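Local coordinates for uncharacterized protein (Acinetobacter baumannii, PDB 4PUX) that is of unknown function but folds as a DUF3237-family beta-barrel, probably related to the allene oxide cyclase barrels, at residues D21-V26 / P42-T47; R38-I43 / A62-V67; G55-N60 / T77-E82. One frame throughout, in Å; residues are numbered along the deposited sequence.

Interaction 1 (D21-V26 / P42-T47); sequences DLNAPV and PITGGT
T44 meets D21 and N23 through both its backbone and its hydroxyl. Its amide N donates to D21 O at 3.0 Å, and its OG1 accepts the backbone N-H of N23, also at 3.0 Å, along a fairly straight path (159°). The T44 side chain makes this possible by placing OG1 between its own N and carbonyl carbon (chi1 60°), while CG2 is turned to the methyl of A24. That methyl, A24 CB, lies 3.9 Å from T44 CG2 and equally far from P42 CB, so it packs against both residues. D21 also uses its N, which donates to G45 O at 2.9 Å. L22 runs alongside I43, with CD2 3.9 Å from I43 CG1, and its own CA-H faces P42 O.

Water adds to the outer shell: one molecule sits 2.7 Å from T44 OG1, and another lies between A24 O and P42 O, within hydrogen-bonding reach of both. Further out, L22 reaches I41, G46 pairs through its backbone with I57, and I43 packs on V20. D21 thus bonds to two successive residues, T44 and G45, where strand 36-49 is interrupted. The irregular antiparallel pairing fastens the loop after strand 12-21 to the wall of the DUF3237 beta-barrel.

Interaction 2 (R38-I43 / A62-V67); sequences RRIIPI and ADWQIV. With EDO (1,2-ethanediol), chain C.
R39 swings its CG opposite its carbonyl carbon (chi1 -50°) and bends near the end of its chain, whereas Q65 keeps CG opposite its backbone N (chi1 -172°) and stays extended. The two side chains therefore run side by side, and R39 NH1 donates to Q65 OE1 at 3.1 Å. The oxygen lies at the guanidinium edge, almost in its plane, although the amide itself is turned 35° from that plane. The other end of the same guanidinium is taken by a salt bridge from NH2 to E28, so R39 ties three strands together. Q65 NE2 makes a weak bond to D63 OD2, and I41 CD1 packs 3.7 Å from that same NE2. D63 has a stronger partner for its OD1 in the backbone N of D76.

The backbones form an antiparallel pair in the barrel hairpin of strands 36-49 and 54-67. R39 exchanges N-H and C=O with Q65, the bond from Q65 N to R39 O being the shorter at 2.8 Å, and I41 does likewise with D63. These four residues share one face of the sheet, where I41, D63 and Q65 are buried.

R38, I40 and P42 face the other way with A62, W64 and I66. I40 lays CG2 over the five-membered ring of W64, 4.2 Å from its centroid, in a CH-pi contact, and A62 CB lies over the same face of the indole, above its six-membered ring. R38, bent at chi2 and chi3, lays its guanidinium over strand 62-67, with I66 CG1, in one of two modelled conformers, over one face toward the rim, 3.7 Å from R38 NH1. There NH1 and NH2 both donate to O1 of a bound ethanediol, from 3.0 and 2.9 Å respectively.

Interaction 3 (G55-N60 / T77-E82); sequences GRILNN and TRYLLE. With EDO (1,2-ethanediol), chain B; EDO (1,2-ethanediol), chain D.
The beta hairpin of strands 54-67 and 73-83 is tied near one end by R56 and E82, which join through both backbone and side chain. R56 N donates to E82 O, and E82 N returns a bond to R56 O at 2.8 Å. Above this pair the side chains form a salt bridge: NE of R56 meets E82 OE1 at 3.0 Å and NH2 meets the same oxygen at 3.1 Å. OE1 lies in the guanidinium plane, approached by NE nearly along its C-O direction and by NH2 from the syn side. L58 CD2 lies over one guanidinium face, toward its rim, and a bound ethanediol adds a weak bond to OE1.

L58 and L80 continue the antiparallel register, L58 N donating to L80 O at 3.0 Å while L58 CD1 rests 3.8 Å from L80 CD2. At L80 the direct pairing in this barrel wall is interrupted: a water takes the N-H of L80 at 2.9 Å while sitting 2.7 Å from L58 O and close to N60 O. Pairing resumes at R78 with A62.

On the opposite face, I57 CG1 lies alongside L81 CD2. With CG between its N and carbonyl carbon (chi1 57°), Y79 extends its ring past I57, CD2 coming 3.9 Å from I57 CG2. The ring also packs on I43 and V20, and its hydroxyl bonds to Y154 and to a second ethanediol.

In the fold
All three contacts belong to the curled antiparallel sheet, interactions 2 and 3 being successive hairpin pairings that share strand 54-67, and interactions 1 and 2 sharing P42 and I43 on strand 36-49. Interaction 1 is the surface member, a loop held mainly by backbone groups, one threonine hydroxyl and water. The other two are partly buried and join neighbouring strands, regular over five residue pairs in interaction 2 but interrupted by a water at L80 in interaction 3. Their polar groups differ too: an arginine-amide bond in 38-43/62-67, an arginine-carboxylate salt bridge in 55-60/77-82. I43 CD1 packs on Y79, and G46 O is bonded by I57 N, linking interactions 1 and 3.

Interaction 1 (D21-V26 / P42-T47)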
loop_
_atom_site.group_PDB
_atom_site.type_symbol
_atom_site.label_atom_id
_atom_site.label_comp_id
_atom_site.label_asym_id
_atom_site.label_seq_id
_atom_site.Cartn_x
_atom_site.Cartn_y
_atom_site.Cartn_z
ATOM N N ASP A 21 -9.100 5.616 -1.424
ATOM C CA ASP A 21 -10.498 5.285 -1.791
ATOM C C ASP A 21 -10.471 4.352 -3.029
ATOM O O ASP A 21 -9.764 4.632 -4.013
ATOM C CB ASP A 21 -11.273 6.552 -2.134
ATOM C CG ASP A 21 -11.651 7.366 -0.914
ATOM O OD1 ASP A 21 -11.740 6.788 0.172
ATOM O OD2 ASP A 21 -11.868 8.603 -1.029
ATOM N N LEU A 22 -11.282 3.283 -2.967
ATOM C CA LEU A 22 -11.418 2.274 -4.049
ATOM C C LEU A 22 -12.905 2.238 -4.476
ATOM O O LEU A 22 -13.560 1.189 -4.424
ATOM C CB LEU A 22 -10.967 0.903 -3.536
ATOM C CG LEU A 22 -9.623 0.891 -2.832
ATOM C CD1 LEU A 22 -9.366 -0.496 -2.263
ATOM C CD2 LEU A 22 -8.503 1.327 -3.774
ATOM N N ASN A 23 -13.445 3.419 -4.845
ATOM C CA ASN A 23 -14.895 3.581 -4.998
ATOM C C ASN A 23 -15.393 3.313 -6.452
ATOM O O ASN A 23 -16.072 4.133 -7.090
ATOM C CB ASN A 23 -15.332 4.984 -4.517
ATOM C CG ASN A 23 -15.148 5.231 -3.005
ATOM O OD1 ASN A 23 -15.076 6.417 -2.572
ATOM N ND2 ASN A 23 -15.053 4.212 -2.238
ATOM N N ALA A 24 -15.004 2.155 -6.959
ATOM C CA ALA A 24 -15.394 1.667 -8.278
ATOM C C ALA A 24 -15.405 0.150 -8.236
ATOM O O ALA A 24 -14.744 -0.452 -7.395
ATOM C CB ALA A 24 -14.405 2.153 -9.366
ATOM N N PRO A 25 -16.178 -0.483 -9.138
ATOM C CA PRO A 25 -16.156 -1.942 -9.127
ATOM C C PRO A 25 -14.778 -2.528 -9.514
ATOM O O PRO A 25 -14.037 -1.949 -10.323
ATOM C CB PRO A 25 -17.222 -2.334 -10.178
ATOM C CG PRO A 25 -17.970 -1.086 -10.478
ATOM C CD PRO A 25 -17.093 0.080 -10.135
ATOM N N VAL A 26 -14.432 -3.657 -8.898
ATOM C CA VAL A 26 -13.213 -4.401 -9.231
ATOM C C VAL A 26 -13.447 -5.184 -10.516
ATOM O O VAL A 26 -14.509 -5.784 -10.685
ATOM C CB VAL A 26 -12.808 -5.382 -8.102
ATOM C CG1 VAL A 26 -11.583 -6.207 -8.497
ATOM C CG2 VAL A 26 -12.543 -4.634 -6.768
ATOM N N PRO A 42 -9.543 -0.285 -9.213
ATOM C CA PRO A 42 -9.351 1.164 -9.404
ATOM C C PRO A 42 -9.154 1.975 -8.137
ATOM O O PRO A 42 -9.842 1.771 -7.149
ATOM C CB PRO A 42 -10.617 1.603 -10.143
ATOM C CG PRO A 42 -11.089 0.406 -10.830
ATOM C CD PRO A 42 -10.833 -0.702 -9.797
ATOM N N ILE A 43 -8.189 2.888 -8.216
ATOM C CA ILE A 43 -7.953 3.887 -7.173
ATOM C C ILE A 43 -8.620 5.200 -7.599
ATOM O O ILE A 43 -8.238 5.796 -8.593
ATOM C CB ILE A 43 -6.431 4.081 -6.906
ATOM C CG1 ILE A 43 -5.878 2.775 -6.275
ATOM C CG2 ILE A 43 -6.173 5.363 -6.063
ATOM C CD1 ILE A 43 -4.380 2.678 -6.317
ATOM N N THR A 44 -9.632 5.637 -6.829
ATOM C CA THR A 44 -10.490 6.745 -7.256
ATOM C C THR A 44 -10.217 8.071 -6.575
ATOM O O THR A 44 -10.695 9.134 -7.028
ATOM C CB THR A 44 -11.998 6.331 -7.056
ATOM O OG1 THR A 44 -12.246 6.031 -5.679
ATOM C CG2 THR A 44 -12.321 5.104 -7.926
ATOM N N GLY A 45 -9.438 8.031 -5.500
ATOM C CA GLY A 45 -9.113 9.230 -4.728
ATOM C C GLY A 45 -8.594 8.855 -3.345
ATOM O O GLY A 45 -8.177 7.719 -3.112
ATOM N N GLY A 46 -8.613 9.833 -2.446
ATOM C CA GLY A 46 -8.171 9.668 -1.091
ATOM C C GLY A 46 -7.346 10.839 -0.613
ATOM O O GLY A 46 -7.369 11.906 -1.223
ATOM N N THR A 47 -6.726 10.674 0.552
ATOM C CA THR A 47 -5.995 11.756 1.215
ATOM C C THR A 47 -4.718 11.245 1.831
ATOM O O THR A 47 -4.544 10.012 2.057
ATOM C CB THR A 47 -6.835 12.408 2.357
ATOM O OG1 THR A 47 -7.150 11.427 3.344
ATOM C CG2 THR A 47 -8.095 13.066 1.795
HETATM O O HOH W 1 -13.240 8.358 -4.633
HETATM O O HOH W 2 -11.927 -0.306 -6.862
#

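Interaction 2 (R38-I43 / A62-V67)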
loop_
_atom_site.group_PDB
_atom_site.type_symbol
_atom_site.label_atom_id
_atom_site.label_comp_id
_atom_site.label_asym_id
_atom_site.label_seq_id
_atom_site.Cartn_x
_atom_site.Cartn_y
_atom_site.Cartn_z
ATOM N N ARG A 38 -6.213 -12.601 -11.362
ATOM C CA ARG A 38 -5.902 -11.202 -11.660
ATOM C C ARG A 38 -7.109 -10.325 -11.309
ATOM O O ARG A 38 -8.203 -10.568 -11.789
ATOM C CB ARG A 38 -5.536 -11.039 -13.145
ATOM C CG ARG A 38 -5.366 -9.592 -13.548
ATOM C CD ARG A 38 -4.167 -8.932 -12.866
ATOM N NE ARG A 38 -2.872 -9.449 -13.332
ATOM C CZ ARG A 38 -1.703 -9.038 -12.877
ATOM N NH1 ARG A 38 -1.659 -8.178 -11.858
ATOM N NH2 ARG A 38 -0.580 -9.442 -13.451
ATOM N N ARG A 39 -6.889 -9.330 -10.467
ATOM C CA ARG A 39 -7.913 -8.380 -10.024
ATOM C C ARG A 39 -7.374 -6.958 -10.280
ATOM O O ARG A 39 -6.257 -6.630 -9.843
ATOM C CB ARG A 39 -8.224 -8.550 -8.513
ATOM C CG ARG A 39 -8.502 -9.993 -8.114
ATOM C CD ARG A 39 -8.851 -10.105 -6.648
ATOM N NE ARG A 39 -10.145 -9.521 -6.345
ATOM C CZ ARG A 39 -10.394 -8.611 -5.401
ATOM N NH1 ARG A 39 -9.449 -8.176 -4.579
ATOM N NH2 ARG A 39 -11.636 -8.193 -5.230
ATOM N N ILE A 40 -8.136 -6.126 -10.994
ATOM C CA ILE A 40 -7.732 -4.732 -11.290
ATOM C C ILE A 40 -8.675 -3.850 -10.506
ATOM O O ILE A 40 -9.884 -3.814 -10.752
ATOM C CB ILE A 40 -7.712 -4.432 -12.800
ATOM C CG1 ILE A 40 -6.777 -5.410 -13.533
ATOM C CG2 ILE A 40 -7.357 -2.951 -13.057
ATOM C CD1 ILE A 40 -6.819 -5.310 -15.055
ATOM N N ILE A 41 -8.124 -3.261 -9.455
ATOM C CA ILE A 41 -8.866 -2.536 -8.413
ATOM C C ILE A 41 -8.625 -1.005 -8.560
ATOM O O ILE A 41 -7.525 -0.511 -8.223
ATOM C CB ILE A 41 -8.394 -2.992 -7.016
ATOM C CG1 ILE A 41 -8.473 -4.517 -6.857
ATOM C CG2 ILE A 41 -9.152 -2.232 -5.898
ATOM C CD1 ILE A 41 -7.670 -5.073 -5.725
ATOM N N PRO A 42 -9.543 -0.285 -9.213
ATOM C CA PRO A 42 -9.351 1.164 -9.404
ATOM C C PRO A 42 -9.154 1.975 -8.137
ATOM O O PRO A 42 -9.842 1.771 -7.149
ATOM C CB PRO A 42 -10.617 1.603 -10.143
ATOM C CG PRO A 42 -11.089 0.406 -10.830
ATOM C CD PRO A 42 -10.833 -0.702 -9.797
ATOM N N ILE A 43 -8.189 2.888 -8.216
ATOM C CA ILE A 43 -7.953 3.887 -7.173
ATOM C C ILE A 43 -8.620 5.200 -7.599
ATOM O O ILE A 43 -8.238 5.796 -8.593
ATOM C CB ILE A 43 -6.431 4.081 -6.906
ATOM C CG1 ILE A 43 -5.878 2.775 -6.275
ATOM C CG2 ILE A 43 -6.173 5.363 -6.063
ATOM C CD1 ILE A 43 -4.380 2.678 -6.317
ATOM N N ALA A 62 -4.579 2.179 -10.249
ATOM C CA ALA A 62 -5.182 0.959 -9.716
ATOM C C ALA A 62 -4.150 0.111 -8.976
ATOM O O ALA A 62 -2.935 0.392 -9.039
ATOM C CB ALA A 62 -5.781 0.100 -10.884
ATOM N N ASP A 63 -4.639 -0.901 -8.290
ATOM C CA ASP A 63 -3.848 -2.068 -7.869
ATOM C C ASP A 63 -4.085 -3.181 -8.886
ATOM O O ASP A 63 -5.240 -3.652 -9.056
ATOM C CB ASP A 63 -4.224 -2.516 -6.442
ATOM C CG ASP A 63 -3.395 -3.687 -5.919
ATOM O OD1 ASP A 63 -2.461 -4.132 -6.597
ATOM O OD2 ASP A 63 -3.669 -4.100 -4.747
ATOM N N TRP A 64 -3.022 -3.554 -9.601
ATOM C CA TRP A 64 -3.023 -4.731 -10.484
ATOM C C TRP A 64 -2.571 -5.948 -9.634
ATOM O O TRP A 64 -1.381 -6.210 -9.515
ATOM C CB TRP A 64 -2.104 -4.502 -11.696
ATOM C CG TRP A 64 -2.668 -3.562 -12.738
ATOM C CD1 TRP A 64 -3.333 -3.963 -13.891
ATOM C CD2 TRP A 64 -2.724 -2.117 -12.745
ATOM N NE1 TRP A 64 -3.726 -2.876 -14.605
ATOM C CE2 TRP A 64 -3.393 -1.733 -13.939
ATOM C CE3 TRP A 64 -2.231 -1.118 -11.903
ATOM C CZ2 TRP A 64 -3.586 -0.388 -14.306
ATOM C CZ3 TRP A 64 -2.402 0.240 -12.290
ATOM C CH2 TRP A 64 -3.044 0.578 -13.477
ATOM N N GLN A 65 -3.544 -6.590 -8.978
ATOM C CA GLN A 65 -3.305 -7.580 -7.952
ATOM C C GLN A 65 -3.373 -8.992 -8.489
ATOM O O GLN A 65 -4.092 -9.256 -9.468
ATOM C CB GLN A 65 -4.409 -7.389 -6.862
ATOM C CG GLN A 65 -4.248 -8.182 -5.605
ATOM C CD GLN A 65 -5.322 -7.861 -4.577
ATOM O OE1 GLN A 65 -6.395 -8.488 -4.562
ATOM N NE2 GLN A 65 -5.071 -6.828 -3.753
ATOM N N ILE A 66 -2.641 -9.892 -7.828
ATOM C CA ILE A 66 -2.706 -11.339 -8.086
ATOM C C ILE A 66 -3.012 -12.003 -6.741
ATOM O O ILE A 66 -2.359 -11.700 -5.741
ATOM C CB ILE A 66 -1.387 -11.925 -8.642
ATOM C CG1 ILE A 66 -1.000 -11.256 -9.967
ATOM C CG2 ILE A 66 -1.493 -13.470 -8.831
ATOM C CD1 ILE A 66 0.451 -11.467 -10.339
ATOM N N VAL A 67 -4.045 -12.863 -6.716
ATOM C CA VAL A 67 -4.394 -13.620 -5.507
ATOM C C VAL A 67 -4.164 -15.096 -5.820
ATOM O O VAL A 67 -4.844 -15.665 -6.722
ATOM C CB VAL A 67 -5.845 -13.388 -5.066
ATOM C CG1 VAL A 67 -6.164 -14.161 -3.772
ATOM C CG2 VAL A 67 -6.094 -11.865 -4.881
HETATM C C1 EDO C . 1.642 -6.558 -12.106
HETATM O O1 EDO C . 1.300 -7.891 -11.813
HETATM C C2 EDO C . 2.250 -6.421 -13.497
HETATM O O2 EDO C . 1.312 -6.695 -14.493
#

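Interaction 3 (G55-N60 / T77-E82)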
loop_
_atom_site.group_PDB
_atom_site.type_symbol
_atom_site.label_atom_id
_atom_site.label_comp_id
_atom_site.label_asym_id
_atom_site.label_seq_id
_atom_site.Cartn_x
_atom_site.Cartn_y
_atom_site.Cartn_z
ATOM N N GLY A 55 -1.969 16.303 1.361
ATOM C CA GLY A 55 -2.683 16.481 0.101
ATOM C C GLY A 55 -3.733 15.425 -0.186
ATOM O O GLY A 55 -4.291 14.811 0.739
ATOM N N ARG A 56 -4.017 15.236 -1.471
ATOM C CA ARG A 56 -5.054 14.309 -1.921
ATOM C C ARG A 56 -4.536 13.371 -3.020
ATOM O O ARG A 56 -3.533 13.655 -3.719
ATOM C CB ARG A 56 -6.317 15.037 -2.400
ATOM C CG ARG A 56 -6.192 15.778 -3.708
ATOM C CD ARG A 56 -7.486 16.551 -4.010
ATOM N NE ARG A 56 -7.361 17.271 -5.280
ATOM C CZ ARG A 56 -8.268 17.346 -6.235
ATOM N NH1 ARG A 56 -9.487 16.858 -6.050
ATOM N NH2 ARG A 56 -7.983 18.024 -7.359
ATOM N N ILE A 57 -5.208 12.237 -3.126
ATOM C CA ILE A 57 -4.974 11.271 -4.175
ATOM C C ILE A 57 -5.950 11.592 -5.291
ATOM O O ILE A 57 -7.137 11.755 -5.059
ATOM C CB ILE A 57 -5.150 9.812 -3.641
ATOM C CG1 ILE A 57 -4.095 9.522 -2.569
ATOM C CG2 ILE A 57 -5.112 8.761 -4.752
ATOM C CD1 ILE A 57 -4.405 8.309 -1.711
ATOM N N LEU A 58 -5.445 11.585 -6.522
ATOM C CA LEU A 58 -6.271 11.901 -7.700
ATOM C C LEU A 58 -7.015 10.635 -8.200
ATOM O O LEU A 58 -6.738 9.510 -7.746
ATOM C CB LEU A 58 -5.409 12.569 -8.798
ATOM C CG LEU A 58 -4.723 13.858 -8.362
ATOM C CD1 LEU A 58 -3.948 14.442 -9.555
ATOM C CD2 LEU A 58 -5.726 14.902 -7.832
ATOM N N ASN A 59 -7.941 10.808 -9.152
ATOM C CA ASN A 59 -8.646 9.691 -9.761
ATOM C C ASN A 59 -7.804 9.168 -10.942
ATOM O O ASN A 59 -7.935 9.612 -12.074
ATOM C CB ASN A 59 -10.058 10.120 -10.190
ATOM C CG ASN A 59 -10.899 8.954 -10.667
ATOM O OD1 ASN A 59 -10.436 7.820 -10.741
ATOM N ND2 ASN A 59 -12.136 9.222 -10.968
ATOM N N ASN A 60 -6.937 8.197 -10.639
ATOM C CA ASN A 60 -5.962 7.650 -11.579
ATOM C C ASN A 60 -5.385 6.347 -11.012
ATOM O O ASN A 60 -5.071 6.244 -9.785
ATOM C CB ASN A 60 -4.800 8.622 -11.792
ATOM C CG ASN A 60 -3.651 8.000 -12.601
ATOM O OD1 ASN A 60 -3.723 7.792 -13.839
ATOM N ND2 ASN A 60 -2.613 7.699 -11.925
ATOM N N THR A 77 0.832 -1.419 -7.584
ATOM C CA THR A 77 0.042 -0.232 -7.863
ATOM C C THR A 77 0.777 0.837 -8.648
ATOM O O THR A 77 2.009 0.988 -8.570
ATOM C CB THR A 77 -0.509 0.458 -6.553
ATOM O OG1 THR A 77 0.579 1.094 -5.880
ATOM C CG2 THR A 77 -1.213 -0.562 -5.578
ATOM N N ARG A 78 -0.017 1.665 -9.341
ATOM C CA ARG A 78 0.416 2.989 -9.880
ATOM C C ARG A 78 -0.706 3.986 -9.571
ATOM O O ARG A 78 -1.853 3.708 -9.919
ATOM C CB ARG A 78 0.648 2.943 -11.387
ATOM C CG ARG A 78 1.744 1.999 -11.799
ATOM C CD ARG A 78 2.037 2.042 -13.311
ATOM N NE ARG A 78 3.094 1.079 -13.651
ATOM C CZ ARG A 78 3.575 0.883 -14.885
ATOM N NH1 ARG A 78 3.022 1.516 -15.929
ATOM N NH2 ARG A 78 4.582 0.023 -15.082
ATOM N N TYR A 79 -0.406 5.096 -8.906
ATOM C CA TYR A 79 -1.341 6.168 -8.663
ATOM C C TYR A 79 -0.661 7.501 -8.497
ATOM O O TYR A 79 0.569 7.617 -8.760
ATOM C CB TYR A 79 -2.332 5.814 -7.562
ATOM C CG TYR A 79 -1.858 5.425 -6.163
ATOM C CD1 TYR A 79 -1.263 4.194 -5.907
ATOM C CD2 TYR A 79 -2.223 6.200 -5.059
ATOM C CE1 TYR A 79 -0.983 3.779 -4.606
ATOM C CE2 TYR A 79 -1.953 5.802 -3.771
ATOM C CZ TYR A 79 -1.393 4.576 -3.525
ATOM O OH TYR A 79 -1.203 4.160 -2.225
ATOM N N LEU A 80 -1.426 8.552 -8.149
ATOM C CA LEU A 80 -0.973 9.945 -8.340
ATOM C C LEU A 80 -1.414 10.861 -7.205
ATOM O O LEU A 80 -2.591 10.861 -6.839
ATOM C CB LEU A 80 -1.424 10.455 -9.700
ATOM C CG LEU A 80 -0.977 11.839 -10.127
ATOM C CD1 LEU A 80 0.560 11.926 -10.206
ATOM C CD2 LEU A 80 -1.569 12.176 -11.490
ATOM N N LEU A 81 -0.440 11.518 -6.580
ATOM C CA LEU A 81 -0.657 12.430 -5.442
ATOM C C LEU A 81 -0.612 13.882 -5.908
ATOM O O LEU A 81 0.254 14.244 -6.752
ATOM C CB LEU A 81 0.416 12.222 -4.380
ATOM C CG LEU A 81 0.758 10.777 -3.986
ATOM C CD1 LEU A 81 1.797 10.750 -2.894
ATOM C CD2 LEU A 81 -0.509 10.003 -3.591
ATOM N N GLU A 82 -1.442 14.712 -5.304
ATOM C CA GLU A 82 -1.406 16.171 -5.452
ATOM C C GLU A 82 -1.263 16.781 -4.057
ATOM O O GLU A 82 -2.151 16.664 -3.225
ATOM C CB GLU A 82 -2.631 16.732 -6.167
ATOM C CG GLU A 82 -2.591 18.254 -6.340
ATOM C CD GLU A 82 -3.859 18.881 -6.931
ATOM O OE1 GLU A 82 -4.962 18.447 -6.590
ATOM O OE2 GLU A 82 -3.756 19.924 -7.643
HETATM C C1 EDO B . -5.087 19.129 -2.342
HETATM O O1 EDO B . -5.793 19.324 -3.587
HETATM C C2 EDO B . -5.849 19.838 -1.200
HETATM O O2 EDO B . -5.075 19.766 0.017
HETATM C C1 EDO D . -0.932 -0.266 -1.301
HETATM O O1 EDO D . -1.632 -1.269 -1.820
HETATM C C2 EDO D . -1.141 1.050 -2.020
HETATM O O2 EDO D . -2.441 1.603 -1.968
HETATM O O HOH W 3 -4.282 8.393 -8.259
HETATM O O HOH W 4 0.057 7.103 -11.654
#